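Local coordinates for protein Ent-copalyl diphosphate synthase (PDB 5BP8) that belongs to the largely helical terpene cyclases related to squalene-hopene cyclase, at residues A[346-351]-A[396-401]. Residues are numbered along the deposited sequence; the frame is centred on the assembly and turned at random.
With SO4 (sulfate ion), chain B.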
loop_
_atom_site.group_PDB
_atom_site.type_symbol
_atom_site.label_atom_id
_atom_site.label_comp_id
_atom_site.label_asym_id
_atom_site.label_seq_id
_atom_site.Cartn_x
_atom_site.Cartn_y
_atom_site.Cartn_z
ATOM N N THR A 346 0.063 8.405 -14.806
ATOM C CA THR A 346 0.701 9.306 -13.869
ATOM C C THR A 346 2.039 8.759 -13.434
ATOM O O THR A 346 2.113 7.633 -12.920
ATOM C CB THR A 346 -0.207 9.464 -12.629
ATOM O OG1 THR A 346 -1.465 9.969 -13.080
ATOM C CG2 THR A 346 0.383 10.428 -11.637
ATOM N N PRO A 347 3.117 9.529 -13.643
ATOM C CA PRO A 347 4.406 9.073 -13.135
ATOM C C PRO A 347 4.497 9.104 -11.615
ATOM O O PRO A 347 3.786 9.863 -10.952
ATOM C CB PRO A 347 5.416 10.095 -13.695
ATOM C CG PRO A 347 4.649 11.078 -14.493
ATOM C CD PRO A 347 3.191 10.885 -14.226
ATOM N N SER A 348 5.412 8.312 -11.098
ATOM C CA SER A 348 5.711 8.243 -9.688
ATOM C C SER A 348 7.033 8.939 -9.362
ATOM O O SER A 348 8.081 8.615 -9.932
ATOM C CB SER A 348 5.779 6.788 -9.257
ATOM O OG SER A 348 6.318 6.669 -7.959
ATOM N N THR A 349 6.993 9.871 -8.422
ATOM C CA THR A 349 8.216 10.552 -7.958
ATOM C C THR A 349 9.070 9.615 -7.117
ATOM O O THR A 349 10.294 9.562 -7.302
ATOM C CB THR A 349 7.887 11.812 -7.131
ATOM O OG1 THR A 349 7.003 11.457 -6.048
ATOM C CG2 THR A 349 7.228 12.871 -8.003
ATOM N N SER A 350 8.436 8.814 -6.240
ATOM C CA SER A 350 9.178 7.891 -5.372
ATOM C C SER A 350 9.876 6.811 -6.215
ATOM O O SER A 350 10.981 6.391 -5.887
ATOM C CB SER A 350 8.278 7.249 -4.279
ATOM O OG SER A 350 7.419 6.292 -4.847
ATOM N N THR A 351 9.234 6.364 -7.284
ATOM C CA THR A 351 9.822 5.364 -8.176
ATOM C C THR A 351 11.110 5.906 -8.823
ATOM O O THR A 351 12.149 5.240 -8.837
ATOM C CB THR A 351 8.817 4.933 -9.241
ATOM O OG1 THR A 351 7.679 4.317 -8.607
ATOM C CG2 THR A 351 9.427 3.948 -10.264
ATOM N N ASP A 396 3.649 11.695 -4.083
ATOM C CA ASP A 396 3.834 10.492 -4.877
ATOM C C ASP A 396 2.522 9.744 -4.996
ATOM O O ASP A 396 1.716 9.741 -4.067
ATOM C CB ASP A 396 4.858 9.559 -4.252
ATOM C CG ASP A 396 5.094 8.311 -5.088
ATOM O OD1 ASP A 396 5.516 8.464 -6.247
ATOM O OD2 ASP A 396 4.886 7.173 -4.584
ATOM N N LYS A 397 2.341 9.095 -6.134
ATOM C CA LYS A 397 1.124 8.357 -6.415
ATOM C C LYS A 397 0.886 7.145 -5.535
ATOM O O LYS A 397 -0.237 6.676 -5.471
ATOM C CB LYS A 397 1.086 7.921 -7.897
ATOM C CG LYS A 397 2.018 6.786 -8.253
ATOM C CD LYS A 397 2.064 6.547 -9.767
ATOM C CE LYS A 397 0.763 5.967 -10.293
ATOM N NZ LYS A 397 0.898 5.559 -11.718
ATOM N N TRP A 398 1.926 6.545 -4.948
ATOM C CA TRP A 398 1.765 5.279 -4.223
ATOM C C TRP A 398 1.436 5.445 -2.734
ATOM O O TRP A 398 1.231 4.458 -2.064
ATOM C CB TRP A 398 3.027 4.403 -4.338
ATOM C CG TRP A 398 3.369 4.055 -5.774
ATOM C CD1 TRP A 398 4.553 4.295 -6.414
ATOM C CD2 TRP A 398 2.502 3.434 -6.749
ATOM N NE1 TRP A 398 4.483 3.837 -7.725
ATOM C CE2 TRP A 398 3.235 3.321 -7.954
ATOM C CE3 TRP A 398 1.184 2.961 -6.718
ATOM C CZ2 TRP A 398 2.682 2.773 -9.123
ATOM C CZ3 TRP A 398 0.634 2.414 -7.886
ATOM C CH2 TRP A 398 1.388 2.316 -9.066
ATOM N N HIS A 399 1.418 6.668 -2.226
ATOM C CA HIS A 399 1.377 6.887 -0.793
ATOM C C HIS A 399 0.582 8.149 -0.517
ATOM O O HIS A 399 0.727 9.171 -1.195
ATOM C CB HIS A 399 2.805 6.952 -0.286
ATOM C CG HIS A 399 2.986 6.651 1.167
ATOM N ND1 HIS A 399 2.577 7.499 2.170
ATOM C CD2 HIS A 399 3.597 5.619 1.783
ATOM C CE1 HIS A 399 2.918 7.001 3.337
ATOM N NE2 HIS A 399 3.553 5.863 3.128
ATOM N N ALA A 400 -0.255 8.087 0.516
ATOM C CA ALA A 400 -1.064 9.227 0.953
ATOM C C ALA A 400 -0.298 10.386 1.595
ATOM O O ALA A 400 -0.834 11.473 1.687
ATOM C CB ALA A 400 -2.121 8.728 1.950
ATOM N N SER A 401 0.922 10.146 2.080
ATOM C CA SER A 401 1.673 11.119 2.850
ATOM C C SER A 401 2.752 11.871 2.035
ATOM O O SER A 401 3.580 11.242 1.356
ATOM C CB SER A 401 2.382 10.414 4.007
ATOM O OG SER A 401 3.100 11.355 4.760
HETATM S S SO4 B . -2.155 5.178 -13.516
HETATM O O1 SO4 B . -1.291 6.384 -13.454
HETATM O O2 SO4 B . -2.457 4.930 -14.967
HETATM O O3 SO4 B . -1.567 4.033 -12.873
HETATM O O4 SO4 B . -3.428 5.519 -12.858
HETATM O O HOH W 1 3.708 10.689 -8.314
#
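The carboxylate of Asp396 sits over the start of helix 349-365, and hydrogen bonds from the serines there hold both its oxygens. Ser348 OG gives its proton to Asp396 OD1 at 2.6 Å, along the syn lone pair. Ser350 N reaches Asp396 OD1 at 2.9 Å, from well above the carboxylate plane. Asp396 OD2 is gripped from opposite faces: Ser350 OG donates from one at 2.7 Å, and the backbone N of Trp398 from the other, closing an Asx turn within the type I beta turn 396-399. With CG swung away from its own backbone N (chi1 -178°), Asp396 extends across to the helix start. A carboxylate suits this place because first-turn N-H groups have no carbonyl of a preceding turn to bond; they and the positive end of the dipole would probably favour the ionised form.

Ser348 is the N-cap, small enough to turn its hydroxyl back onto Thr351 N while still donating to Asp396; Thr351 OG1 donates to it as well. This hydroxyl network ties the helix start to the loop leading into helix 402-416, within the alpha-helical squalene-hopene cyclase C-terminal family region. Thr349 OG1 bonds instead to Met395 O, just before the loop segment. Thr351 OG1 also lies 3.4 Å from Trp398 NE1, at the indole edge. A water accepts a bond weakly from Lys397 N and donates to Pro347 O.

At the outer end the polar contact belongs to Lys397, whose long chain, bent at chi3 (-70°), carries NZ to Thr346 O at 2.7 Å, in the carbonyl plane. NZ and Thr346 N also bind a sulfate, probably from the crystallisation liquor, which Arg345 N helps to hold.

Nonpolar packing fills between: Lys397 CD lies 3.8 Å from Ser348 CB, while Lys397 CG rests over one face of the Trp398 indole.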